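G protein coupled receptor (Arabidopsis thaliana, PDB 3T33) binds a zinc ion as a member of the LanC-like family and may play a role in abscisic acid signalling. Local coordinates at residues Y45-S49 with M402-T406; K60-V64 with T87-L91; L284-C288 with C333-N339; V321-L327 with N339-F343; R329-C333 with F389-M395. All coordinates share one frame; numbering follows the deposited sequence. Where two conformers were deposited one is given.

Interaction 1 of 5, residues Y45-S49 with M402-T406; sequences YKSFS and MNDPT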
# COMPACT_ATOMS: atom_id res chain seq x y z
N TYR A 45 7.87 -7.89 21.30
CA TYR A 45 6.93 -7.20 20.46
C TYR A 45 5.99 -6.24 21.19
O TYR A 45 5.76 -5.15 20.73
CB TYR A 45 6.17 -8.16 19.58
CG TYR A 45 5.71 -7.44 18.34
CD1 TYR A 45 4.41 -6.91 18.24
CD2 TYR A 45 6.59 -7.22 17.27
CE1 TYR A 45 4.02 -6.20 17.08
CE2 TYR A 45 6.20 -6.50 16.15
CZ TYR A 45 4.93 -6.02 16.07
OH TYR A 45 4.59 -5.35 14.94
N LYS A 46 5.51 -6.65 22.35
CA LYS A 46 4.59 -5.86 23.13
C LYS A 46 5.12 -4.47 23.37
O LYS A 46 4.44 -3.53 22.98
CB LYS A 46 4.22 -6.54 24.44
CG LYS A 46 4.22 -8.09 24.28
CD LYS A 46 5.64 -8.76 24.18
CE LYS A 46 5.55 -10.27 23.92
NZ LYS A 46 5.51 -10.56 22.44
N SER A 47 6.32 -4.32 23.93
CA SER A 47 6.89 -2.98 24.13
C SER A 47 7.50 -2.34 22.87
O SER A 47 7.57 -1.10 22.76
CB SER A 47 7.91 -2.96 25.28
OG SER A 47 8.89 -3.93 24.99
N PHE A 48 7.96 -3.17 21.93
CA PHE A 48 8.41 -2.62 20.66
C PHE A 48 7.23 -1.91 19.97
O PHE A 48 7.35 -0.77 19.59
CB PHE A 48 8.94 -3.73 19.78
CG PHE A 48 9.21 -3.32 18.38
CD1 PHE A 48 10.37 -2.64 18.07
CD2 PHE A 48 8.30 -3.60 17.38
CE1 PHE A 48 10.64 -2.24 16.75
CE2 PHE A 48 8.57 -3.23 16.04
CZ PHE A 48 9.74 -2.54 15.73
N SER A 49 6.09 -2.56 19.88
CA SER A 49 4.92 -1.96 19.21
C SER A 49 4.38 -0.75 19.99
O SER A 49 4.08 0.25 19.40
CB SER A 49 3.82 -2.97 18.92
OG SER A 49 3.41 -3.49 20.14
N MET A 402 1.79 -1.58 12.51
CA MET A 402 2.61 -2.56 13.29
C MET A 402 1.98 -2.93 14.64
O MET A 402 2.29 -3.97 15.21
CB MET A 402 4.02 -2.08 13.52
CG MET A 402 4.85 -1.79 12.28
SD MET A 402 5.40 -3.29 11.44
CE MET A 402 6.70 -3.78 12.58
N ASN A 403 1.09 -2.11 15.15
CA ASN A 403 0.44 -2.46 16.38
C ASN A 403 -0.27 -3.80 16.28
O ASN A 403 -0.34 -4.51 17.29
CB ASN A 403 -0.55 -1.38 16.77
CG ASN A 403 -0.73 -1.31 18.26
OD1 ASN A 403 0.16 -0.84 18.98
ND2 ASN A 403 -1.89 -1.83 18.75
N ASP A 404 -0.79 -4.16 15.08
CA ASP A 404 -1.53 -5.40 14.95
C ASP A 404 -1.15 -6.01 13.58
O ASP A 404 -1.90 -5.93 12.60
CB ASP A 404 -3.03 -5.16 15.12
CG ASP A 404 -3.85 -6.47 15.27
OD1 ASP A 404 -3.29 -7.60 15.27
OD2 ASP A 404 -5.06 -6.37 15.39
N PRO A 405 0.07 -6.55 13.51
CA PRO A 405 0.75 -6.75 12.24
C PRO A 405 0.05 -7.73 11.30
O PRO A 405 0.17 -7.58 10.06
CB PRO A 405 2.17 -7.22 12.64
CG PRO A 405 2.12 -7.48 14.16
CD PRO A 405 0.89 -6.89 14.71
N THR A 406 -0.74 -8.65 11.84
CA THR A 406 -1.53 -9.57 11.01
C THR A 406 -2.81 -8.93 10.38
O THR A 406 -3.46 -9.53 9.52
CB THR A 406 -1.87 -10.95 11.71
OG1 THR A 406 -2.66 -10.74 12.89
CG2 THR A 406 -0.56 -11.63 12.11
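Two aromatic rings of residues 45-49, Tyr45 and Phe48, both have an atom of Met402, in the 402-406 loop, at the edge. Lying nearly in the plane of the Tyr45 ring, beyond its CE1-CZ side, is Met402 O, while Pro405 CG comes in obliquely, 3.7 Å from Tyr45 CZ. At the rim of the Phe48 ring, close to its plane, sits the methyl group of Met402, with Phe48 CE2 to Met402 CE at 4.0 Å.

The polar element is the hydrogen bond from Tyr45 OH to Met402 O, at 2.7 Å. The donor meets the carbonyl at a C=O...donor angle of 127° and is tilted 20° out of the carbonyl plane. Swinging CG away from its own backbone N (chi1 -154°) carries the phenol from the start of helix 45-69 across to this carbonyl. Apolar carbons crowd the same hydroxyl: Pro405 CG lies 3.4 Å from Tyr45 OH, and Met402 CE approaches it within 3.5 Å. Met402 reaches both rings because its chain folds at chi2 and chi3, bringing CE within touch of both the phenol oxygen and the edge of Phe48. Ser49 adds a looser touch, CB to Met402 O at 4.1 Å.

The contact pins the first turn of helix 45-69 to the loop that follows helix 392-402, near the C-terminal end of the chain. Helix 353-375 borders both segments, with Leu356 against Tyr45 and Pro405 and with Lys360 making a cation-pi contact to Phe48. Leu344 of helix 336-350 packs on Met402 and Pro405, and Leu52, further along helix 45-69, also touches Met402.

Interaction 2 of 5, residues K60-V64 with T87-L91; sequences KDKVV and TAYLL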
# COMPACT_ATOMS: atom_id res chain seq x y z
N LYS A 60 2.03 11.58 13.39
CA LYS A 60 0.64 11.91 13.10
C LYS A 60 0.33 13.35 13.47
O LYS A 60 -0.24 14.10 12.67
CB LYS A 60 -0.31 10.96 13.84
CG LYS A 60 -1.78 11.29 13.66
CD LYS A 60 -2.64 10.51 14.64
CE LYS A 60 -2.82 11.26 15.95
NZ LYS A 60 -4.07 10.86 16.65
N ASP A 61 0.70 13.74 14.69
CA ASP A 61 0.47 15.10 15.16
C ASP A 61 1.17 16.12 14.26
O ASP A 61 0.57 17.13 13.88
CB ASP A 61 0.96 15.25 16.60
CG ASP A 61 -0.05 14.75 17.62
OD1 ASP A 61 -1.06 14.15 17.20
OD2 ASP A 61 0.17 14.95 18.83
N LYS A 62 2.42 15.84 13.93
CA LYS A 62 3.20 16.73 13.07
C LYS A 62 2.53 16.89 11.71
O LYS A 62 2.46 18.00 11.17
CB LYS A 62 4.62 16.20 12.90
CG LYS A 62 5.45 16.97 11.88
CD LYS A 62 5.60 18.43 12.29
CE LYS A 62 6.86 19.04 11.70
NZ LYS A 62 6.79 20.53 11.66
N VAL A 63 2.04 15.78 11.16
CA VAL A 63 1.36 15.80 9.87
C VAL A 63 0.05 16.61 9.92
O VAL A 63 -0.19 17.39 9.03
CB VAL A 63 1.08 14.36 9.34
CG1 VAL A 63 0.24 14.43 8.03
CG2 VAL A 63 2.38 13.64 9.05
N VAL A 64 -0.77 16.42 10.96
CA VAL A 64 -1.96 17.23 11.21
C VAL A 64 -1.61 18.70 11.37
O VAL A 64 -2.29 19.54 10.80
CB VAL A 64 -2.77 16.76 12.42
CG1 VAL A 64 -3.93 17.71 12.72
CG2 VAL A 64 -3.34 15.36 12.16
N THR A 87 -4.10 12.74 4.90
CA THR A 87 -4.16 13.06 6.32
C THR A 87 -5.40 12.48 6.95
O THR A 87 -5.29 11.86 8.02
CB THR A 87 -4.10 14.60 6.51
OG1 THR A 87 -2.83 15.05 6.01
CG2 THR A 87 -4.26 14.98 7.94
N ALA A 88 -6.56 12.64 6.30
CA ALA A 88 -7.76 12.03 6.80
C ALA A 88 -7.59 10.51 6.98
O ALA A 88 -8.07 9.91 7.96
CB ALA A 88 -8.96 12.32 5.82
N TYR A 89 -6.95 9.87 6.02
CA TYR A 89 -6.80 8.42 6.09
C TYR A 89 -5.89 8.01 7.23
O TYR A 89 -6.14 7.04 7.93
CB TYR A 89 -6.31 7.86 4.72
CG TYR A 89 -6.69 6.42 4.52
CD1 TYR A 89 -7.86 5.87 5.04
CD2 TYR A 89 -5.80 5.55 3.89
CE1 TYR A 89 -8.15 4.49 4.87
CE2 TYR A 89 -6.08 4.22 3.72
CZ TYR A 89 -7.24 3.68 4.18
OH TYR A 89 -7.40 2.31 3.95
N LEU A 90 -4.85 8.77 7.43
CA LEU A 90 -3.95 8.51 8.56
C LEU A 90 -4.72 8.63 9.89
O LEU A 90 -4.50 7.86 10.85
CB LEU A 90 -2.76 9.47 8.49
CG LEU A 90 -1.89 9.45 9.79
CD1 LEU A 90 -1.26 8.07 10.05
CD2 LEU A 90 -0.81 10.58 9.72
N LEU A 91 -5.65 9.61 9.94
CA LEU A 91 -6.49 9.87 11.11
C LEU A 91 -7.47 8.77 11.31
O LEU A 91 -7.76 8.35 12.46
CB LEU A 91 -7.20 11.23 10.96
CG LEU A 91 -6.28 12.38 11.38
CD1 LEU A 91 -6.83 13.66 10.85
CD2 LEU A 91 -6.21 12.44 12.90
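Lys60, Val63 and Val64 meet Thr87, Leu90 and Leu91 at three different inclinations, and these define the contact. The helices run antiparallel at a marked inclination, their N-to-C directions 148° apart, with short-segment axes approaching to 10.4 Å. In register, Lys60 lies across from Leu90 and Val64 across from Thr87.

At one end the aliphatic part of Lys60 slants over Leu90. Leu90 CD2 is the branch that touches, 3.9 Å from Lys60 CA and 4.1 Å from Lys60 CG. The same methyl also reaches Val63 CB, at 4.2 Å, and thus sits between two residues spaced one turn apart on helix 45-69. Val63 and Thr87 pass each other in opposite senses, with Val63 CG1 3.7 Å from Thr87 OG1. Val64 and Leu91 stand at about a right angle, and Val64 CG2 lies almost equally far from both ends of the isobutyl fork: 4.1 Å from Leu91 CD1 and 4.2 Å from Leu91 CD2. That methyl faces helix 84-98 because it lies on the side of Val64 remote from the carbonyl carbon, with CG1 anti to the backbone N (chi1 175°).

No hydrogen bond crosses between the segments, and the polar ends are satisfied by others. Lys60 NZ forms a salt bridge with Asp103, and Thr87 OG1 is hydrogen-bonded to Thr67 OG1.

The pair belongs to the all-helical LanC-like fold. Helix 101-118 covers one flank through Leu106 on Val64 and Asp103 on Leu91, and helix 392-402 covers another through Ile392 on Val63 and Ala396 and Leu400 on Leu90.

Interaction 3 of 5, residues L284-C288 with C333-N339; sequences LVHWC and CHGISGN. With ZN (zinc ion), chain B.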
# COMPACT_ATOMS: atom_id res chain seq x y z
N LEU A 284 14.84 -0.33 -10.05
CA LEU A 284 13.76 0.04 -9.12
C LEU A 284 13.22 -1.09 -8.23
O LEU A 284 12.80 -2.15 -8.73
CB LEU A 284 12.61 0.75 -9.88
CG LEU A 284 13.05 2.02 -10.65
CD1 LEU A 284 11.89 2.68 -11.35
CD2 LEU A 284 13.86 3.08 -9.82
N VAL A 285 13.23 -0.87 -6.92
CA VAL A 285 12.69 -1.86 -5.95
C VAL A 285 11.67 -1.12 -5.09
O VAL A 285 11.96 -0.72 -3.96
CB VAL A 285 13.83 -2.48 -5.09
CG1 VAL A 285 13.29 -3.55 -4.11
CG2 VAL A 285 14.92 -3.07 -5.99
N HIS A 286 10.50 -0.83 -5.67
CA HIS A 286 9.52 0.09 -5.05
C HIS A 286 8.22 -0.64 -5.04
O HIS A 286 8.06 -1.61 -5.79
CB HIS A 286 9.22 1.31 -5.94
CG HIS A 286 10.38 2.21 -6.25
ND1 HIS A 286 11.59 2.15 -5.58
CD2 HIS A 286 10.48 3.25 -7.12
CE1 HIS A 286 12.40 3.10 -6.05
NE2 HIS A 286 11.73 3.81 -6.95
N TRP A 287 7.29 -0.18 -4.20
CA TRP A 287 5.90 -0.54 -4.36
C TRP A 287 5.53 -0.15 -5.79
O TRP A 287 4.90 -0.91 -6.47
CB TRP A 287 5.02 0.31 -3.44
CG TRP A 287 3.60 0.04 -3.71
CD1 TRP A 287 2.94 -1.12 -3.47
CD2 TRP A 287 2.66 0.92 -4.33
NE1 TRP A 287 1.63 -1.01 -3.86
CE2 TRP A 287 1.44 0.22 -4.42
CE3 TRP A 287 2.73 2.22 -4.85
CZ2 TRP A 287 0.27 0.78 -5.00
CZ3 TRP A 287 1.57 2.78 -5.40
CH2 TRP A 287 0.36 2.07 -5.46
N CYS A 288 5.83 1.08 -6.21
CA CYS A 288 5.27 1.55 -7.49
C CYS A 288 5.84 0.74 -8.65
O CYS A 288 5.07 0.27 -9.47
CB CYS A 288 5.34 3.07 -7.67
SG CYS A 288 6.94 3.73 -7.53
N CYS A 333 5.04 4.93 -1.37
CA CYS A 333 5.17 4.62 -2.79
C CYS A 333 6.48 3.91 -3.09
O CYS A 333 6.49 2.74 -3.48
CB CYS A 333 5.06 5.90 -3.62
SG CYS A 333 4.32 5.67 -5.25
N HIS A 334 7.59 4.62 -2.90
CA HIS A 334 8.91 4.05 -3.15
C HIS A 334 9.87 4.38 -2.01
O HIS A 334 10.75 5.23 -2.16
CB HIS A 334 9.47 4.56 -4.47
CG HIS A 334 9.01 5.94 -4.83
ND1 HIS A 334 7.89 6.18 -5.60
CD2 HIS A 334 9.52 7.16 -4.53
CE1 HIS A 334 7.73 7.48 -5.75
NE2 HIS A 334 8.70 8.10 -5.11
N GLY A 335 9.70 3.70 -0.88
CA GLY A 335 10.55 3.92 0.28
C GLY A 335 10.51 2.76 1.25
O GLY A 335 10.02 1.68 0.93
N ILE A 336 11.03 2.99 2.45
CA ILE A 336 11.06 1.96 3.48
C ILE A 336 9.69 1.73 4.13
O ILE A 336 9.25 0.59 4.20
CB ILE A 336 12.15 2.25 4.53
CG1 ILE A 336 13.50 2.37 3.81
CG2 ILE A 336 12.17 1.14 5.60
CD1 ILE A 336 14.70 2.87 4.67
N SER A 337 8.95 2.76 4.52
CA SER A 337 7.63 2.49 5.12
C SER A 337 6.82 1.54 4.20
O SER A 337 6.12 0.63 4.66
CB SER A 337 6.84 3.77 5.44
OG SER A 337 7.60 4.74 6.18
N GLY A 338 6.94 1.74 2.88
CA GLY A 338 6.11 0.98 1.93
C GLY A 338 6.67 -0.42 1.77
O GLY A 338 5.90 -1.39 1.77
N ASN A 339 8.00 -0.54 1.64
CA ASN A 339 8.60 -1.89 1.56
C ASN A 339 8.41 -2.78 2.84
O ASN A 339 8.32 -4.00 2.74
CB ASN A 339 10.04 -1.80 1.11
CG ASN A 339 10.16 -1.20 -0.30
OD1 ASN A 339 11.23 -0.96 -0.77
ND2 ASN A 339 9.06 -0.90 -0.91
ZN ZN B . 6.31 5.51 -6.38
O HOH W 1 7.68 1.36 -1.67
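His286 and Trp287 pass close beside His334 and Cys333, with CA atoms 4.4 Å apart for His286-His334. Residues 284-288 form an irregular loop, whereas 333-339 turns into helix 336-350 behind Gly335, its N-cap residue. Cys288 N donates to Cys333 O at 3.3 Å over a bent 139° path, and a water that accepts from Trp287 N and Gly335 N donates to the same oxygen, bridging the two backbones, though that oxygen is less surely placed.

The side chains converge on zinc. Cys288 SG binds it at 2.2 Å, Cys333 SG at 2.3 Å and His334 ND1 at 1.9 Å, and a further ligand atom comes from outside the segments. Cys288 points SG between its backbone N and carbonyl carbon (chi1 56°), toward the metal. Cys333 SG also lies at the edge of the Trp287 indole, 3.8 Å from Trp287 CE3. This Cys-Cys-His set is known from the related LanC lantibiotic cyclases.

Trp287 is stacked on Phe410 and meets Tyr413 edge-to-face, so residues near the C terminus pack on it. Leu296 touches Trp287 and Pro292 touches Val285, both from helix 291-305, while Phe362 of helix 353-375 borders Ile336.

Interaction 4 of 5, residues V321-L327 with N339-F343; sequences VWSRGLL and NTYVF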
# COMPACT_ATOMS: atom_id res chain seq x y z
N VAL A 321 13.54 -7.60 -1.74
CA VAL A 321 13.25 -6.51 -0.77
C VAL A 321 14.18 -6.57 0.46
O VAL A 321 14.75 -5.54 0.90
CB VAL A 321 11.77 -6.53 -0.37
CG1 VAL A 321 11.42 -5.23 0.37
CG2 VAL A 321 10.93 -6.64 -1.67
N TRP A 322 14.38 -7.76 1.00
CA TRP A 322 15.27 -7.83 2.17
C TRP A 322 16.67 -7.32 1.86
O TRP A 322 17.26 -6.61 2.70
CB TRP A 322 15.26 -9.22 2.80
CG TRP A 322 16.06 -9.36 4.05
CD1 TRP A 322 17.10 -10.21 4.23
CD2 TRP A 322 15.87 -8.68 5.31
NE1 TRP A 322 17.60 -10.07 5.50
CE2 TRP A 322 16.86 -9.15 6.19
CE3 TRP A 322 14.98 -7.69 5.78
CZ2 TRP A 322 16.99 -8.70 7.54
CZ3 TRP A 322 15.10 -7.22 7.13
CH2 TRP A 322 16.10 -7.74 7.98
N SER A 323 17.23 -7.62 0.69
CA SER A 323 18.58 -7.10 0.45
C SER A 323 18.66 -5.74 -0.20
O SER A 323 19.60 -4.98 0.08
CB SER A 323 19.47 -8.11 -0.30
OG SER A 323 19.17 -8.09 -1.67
N ARG A 324 17.69 -5.39 -1.02
CA ARG A 324 17.81 -4.10 -1.72
C ARG A 324 16.69 -3.12 -1.37
O ARG A 324 16.64 -2.03 -1.95
CB ARG A 324 17.82 -4.33 -3.23
CG ARG A 324 19.05 -5.12 -3.80
CD ARG A 324 18.73 -5.72 -5.20
NE ARG A 324 18.55 -4.66 -6.20
CZ ARG A 324 18.12 -4.85 -7.44
NH1 ARG A 324 17.81 -6.06 -7.90
NH2 ARG A 324 18.00 -3.80 -8.23
N GLY A 325 15.81 -3.48 -0.42
CA GLY A 325 14.55 -2.80 -0.23
C GLY A 325 14.63 -1.67 0.75
O GLY A 325 13.67 -0.93 0.95
N LEU A 326 15.77 -1.56 1.39
CA LEU A 326 16.03 -0.49 2.34
C LEU A 326 16.45 0.84 1.63
O LEU A 326 17.55 1.37 1.81
CB LEU A 326 17.05 -0.99 3.35
CG LEU A 326 17.07 -0.39 4.76
CD1 LEU A 326 15.77 -0.67 5.56
CD2 LEU A 326 18.34 -0.94 5.52
N LEU A 327 15.51 1.36 0.84
CA LEU A 327 15.64 2.53 -0.01
C LEU A 327 16.09 3.76 0.76
O LEU A 327 15.74 3.92 1.93
CB LEU A 327 14.24 2.81 -0.59
CG LEU A 327 13.78 2.24 -1.95
CD1 LEU A 327 14.65 1.13 -2.48
CD2 LEU A 327 12.30 1.91 -2.01
N ASN A 339 8.00 -0.54 1.64
CA ASN A 339 8.60 -1.89 1.56
C ASN A 339 8.41 -2.78 2.84
O ASN A 339 8.32 -4.00 2.74
CB ASN A 339 10.04 -1.80 1.11
CG ASN A 339 10.16 -1.20 -0.30
OD1 ASN A 339 11.23 -0.96 -0.77
ND2 ASN A 339 9.06 -0.90 -0.91
N THR A 340 8.25 -2.16 4.01
CA THR A 340 7.90 -2.90 5.19
C THR A 340 6.71 -3.84 5.00
O THR A 340 6.71 -4.97 5.51
CB THR A 340 7.58 -1.90 6.36
OG1 THR A 340 8.76 -1.17 6.58
CG2 THR A 340 7.22 -2.62 7.63
N TYR A 341 5.70 -3.38 4.25
CA TYR A 341 4.47 -4.14 4.02
C TYR A 341 4.74 -5.41 3.30
O TYR A 341 3.99 -6.41 3.43
CB TYR A 341 3.42 -3.31 3.26
CG TYR A 341 2.60 -2.37 4.17
CD1 TYR A 341 1.54 -2.85 4.93
CD2 TYR A 341 2.94 -1.03 4.28
CE1 TYR A 341 0.83 -1.98 5.79
CE2 TYR A 341 2.23 -0.17 5.15
CZ TYR A 341 1.17 -0.64 5.86
OH TYR A 341 0.45 0.22 6.69
N VAL A 342 5.80 -5.44 2.53
CA VAL A 342 6.16 -6.75 1.95
C VAL A 342 6.33 -7.82 3.06
O VAL A 342 5.73 -8.90 2.99
CB VAL A 342 7.45 -6.68 1.08
CG1 VAL A 342 7.80 -8.04 0.60
CG2 VAL A 342 7.21 -5.80 -0.14
N PHE A 343 7.10 -7.50 4.10
CA PHE A 343 7.30 -8.48 5.18
C PHE A 343 6.06 -8.80 5.97
O PHE A 343 5.79 -9.94 6.25
CB PHE A 343 8.49 -8.05 6.05
CG PHE A 343 9.68 -7.69 5.22
CD1 PHE A 343 10.15 -8.59 4.26
CD2 PHE A 343 10.29 -6.45 5.34
CE1 PHE A 343 11.27 -8.29 3.50
CE2 PHE A 343 11.40 -6.12 4.59
CZ PHE A 343 11.88 -7.02 3.64
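Trp322 faces Phe343 and Gly325 faces Asn339, the latter pair with CA atoms 6.3 Å apart, as the end of helix 308-324 runs beside the first turns of helix 336-350. The aromatic pair is an offset edge-to-face contact: the edge of the six-membered ring of Trp322 is directed at the face of Phe343, ring centroids 5.7 Å apart and planes at 84°. The closest side-chain atoms are Trp322 CE3 and Phe343 CZ, at 3.8 Å. Trp322 N lies at the rim of the Phe343 ring, near its plane.

Val321 divides its methyls. CG2 meets Val342 CG2 tip to tip at 4.1 Å, while CG1 lies 3.8 Å from Phe343 CZ and 3.8 Å from Asn339 CB. With CG1 anti to the backbone N (chi1 -168°), the two branches spread toward different residues of the facing helix.

Two successive helices of the LanC-like helical fold pack together across their joining loop: beyond Gly325 the chain makes an inverse gamma turn centred on Leu326, and Leu327 then crosses the Asn339 side chain at about a right angle. Pro292 of helix 291-305 covers Val321, Asn339 and Val342. Trp322 NE1 hydrogen-bonds Glu17, and Phe343 meets Phe362 of helix 353-375 edge-to-face.

Interaction 5 of 5, residues R329-C333 with F389-M395; sequences RVGIC and FEGIGGM. With ZN (zinc ion), chain B.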
# COMPACT_ATOMS: atom_id res chain seq x y z
N ARG A 329 14.78 6.52 0.76
CA ARG A 329 13.58 7.35 0.80
C ARG A 329 12.66 6.77 1.85
O ARG A 329 12.62 5.54 2.04
CB ARG A 329 12.89 7.24 -0.52
CG ARG A 329 13.85 7.45 -1.64
CD ARG A 329 13.24 7.17 -2.90
NE ARG A 329 14.18 7.52 -3.94
CZ ARG A 329 13.88 7.58 -5.22
NH1 ARG A 329 12.64 7.29 -5.60
NH2 ARG A 329 14.82 7.90 -6.11
N VAL A 330 11.90 7.64 2.49
CA VAL A 330 11.21 7.32 3.72
C VAL A 330 9.85 6.63 3.47
O VAL A 330 9.40 5.87 4.32
CB VAL A 330 10.99 8.64 4.51
CG1 VAL A 330 9.86 9.49 3.83
CG2 VAL A 330 10.67 8.40 6.06
N GLY A 331 9.24 6.88 2.30
CA GLY A 331 7.80 6.79 2.14
C GLY A 331 7.15 5.48 1.73
O GLY A 331 7.77 4.45 1.77
N ILE A 332 5.88 5.56 1.36
CA ILE A 332 5.06 4.43 1.03
C ILE A 332 5.22 4.00 -0.43
O ILE A 332 5.50 2.81 -0.69
CB ILE A 332 3.60 4.76 1.34
CG1 ILE A 332 3.33 4.73 2.86
CG2 ILE A 332 2.63 3.83 0.61
CD1 ILE A 332 3.34 3.36 3.51
N CYS A 333 5.04 4.93 -1.37
CA CYS A 333 5.17 4.62 -2.79
C CYS A 333 6.48 3.91 -3.09
O CYS A 333 6.49 2.74 -3.48
CB CYS A 333 5.06 5.90 -3.62
SG CYS A 333 4.32 5.67 -5.25
N PHE A 389 1.64 9.21 0.60
CA PHE A 389 2.44 8.35 -0.29
C PHE A 389 3.91 8.70 -0.48
O PHE A 389 4.68 7.89 -0.96
CB PHE A 389 1.74 8.06 -1.61
CG PHE A 389 0.72 6.92 -1.53
CD1 PHE A 389 -0.45 7.07 -0.79
CD2 PHE A 389 0.94 5.71 -2.20
CE1 PHE A 389 -1.37 6.01 -0.68
CE2 PHE A 389 0.02 4.66 -2.12
CZ PHE A 389 -1.14 4.79 -1.34
N GLU A 390 4.34 9.86 -0.02
CA GLU A 390 5.70 10.29 -0.28
C GLU A 390 6.38 10.68 0.99
O GLU A 390 7.60 10.47 1.13
CB GLU A 390 5.72 11.51 -1.19
CG GLU A 390 5.41 11.20 -2.64
CD GLU A 390 5.41 12.45 -3.57
OE1 GLU A 390 5.43 13.61 -3.05
OE2 GLU A 390 5.39 12.24 -4.82
N GLY A 391 5.63 11.31 1.89
CA GLY A 391 6.22 11.85 3.12
C GLY A 391 6.02 10.99 4.37
O GLY A 391 5.79 9.76 4.29
N ILE A 392 6.08 11.66 5.53
CA ILE A 392 6.14 10.94 6.77
C ILE A 392 4.76 10.51 7.19
O ILE A 392 4.61 9.72 8.12
CB ILE A 392 6.84 11.74 7.93
CG1 ILE A 392 6.10 13.04 8.28
CG2 ILE A 392 8.24 12.03 7.58
CD1 ILE A 392 6.67 13.79 9.46
N GLY A 393 3.73 11.08 6.56
CA GLY A 393 2.35 10.57 6.76
C GLY A 393 2.31 9.04 6.64
O GLY A 393 1.66 8.36 7.42
N GLY A 394 3.03 8.48 5.67
CA GLY A 394 2.96 7.04 5.35
C GLY A 394 3.78 6.18 6.33
O GLY A 394 3.47 4.96 6.60
N MET A 395 4.80 6.81 6.87
CA MET A 395 5.63 6.21 7.96
C MET A 395 4.79 6.11 9.18
O MET A 395 4.74 5.06 9.79
CB MET A 395 6.85 7.06 8.26
CG MET A 395 7.84 6.41 9.23
SD MET A 395 9.26 7.47 9.52
CE MET A 395 9.98 6.66 10.96
ZN ZN B . 6.31 5.51 -6.38
O HOH W 2 9.33 8.52 -0.18
O HOH W 3 4.88 7.88 2.29
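Cys333, one of the zinc ligands, is held through its backbone: Cys333 N donates to Phe389 O at 3.0 Å with an N-H...O angle of 164°. The donor nitrogen lies in the carbonyl plane, on a lone pair of Phe389 O. Beside this bond Ile332 CG2 rests over one face of the Phe389 ring, 4.1 Å from its centroid and displaced toward the rim. The CG1 branch of Ile332 comes within 3.4 Å of Gly394 CA, which has no side chain to bar it.

Farther out, Val330 CG2 meets Met395 SD at 3.9 Å, the two side chains at about a right angle, and Val330 CG1 touches Glu390 O at 3.7 Å. One water accepts from Ile332 N at 2.7 Å and donates to Gly391 O; another donates to Glu390 O and takes a weak bond from Gly331 N. Behind them, Phe389 meets the ring of Tyr81, and Val330 O accepts a hydrogen bond from Ser337 OG.

The segments join the loop before helix 336-350 to the loop leading into helix 392-402 and to its first turn. Leu366 of helix 353-375 packs on Val330 and Met395, Ile59 of helix 45-69 on Met395, and Tyr341 of helix 336-350 on Ile332.

From the N terminus, residues 45-49 open interaction 1, which closes at 402-406 and so encloses all the others. Interaction 2 closes first, joining helix 45-69 to helix 84-98 before the zinc region begins. Segments 284-288, 321-327 and 329-333 then open interactions 3, 4 and 5 in turn; these close at 333-339, 339-343 and 389-395, and each pair of them crosses. Interactions 3 and 4 share Asn339 on helix 336-350, and interactions 3 and 5 share the zinc ligand Cys333. Interaction 5 touches interaction 2 where Val63 packs on Ile392, linking the metal-site loops to helix 45-69, and Met402 connects interaction 1 with Thr340 of interaction 4.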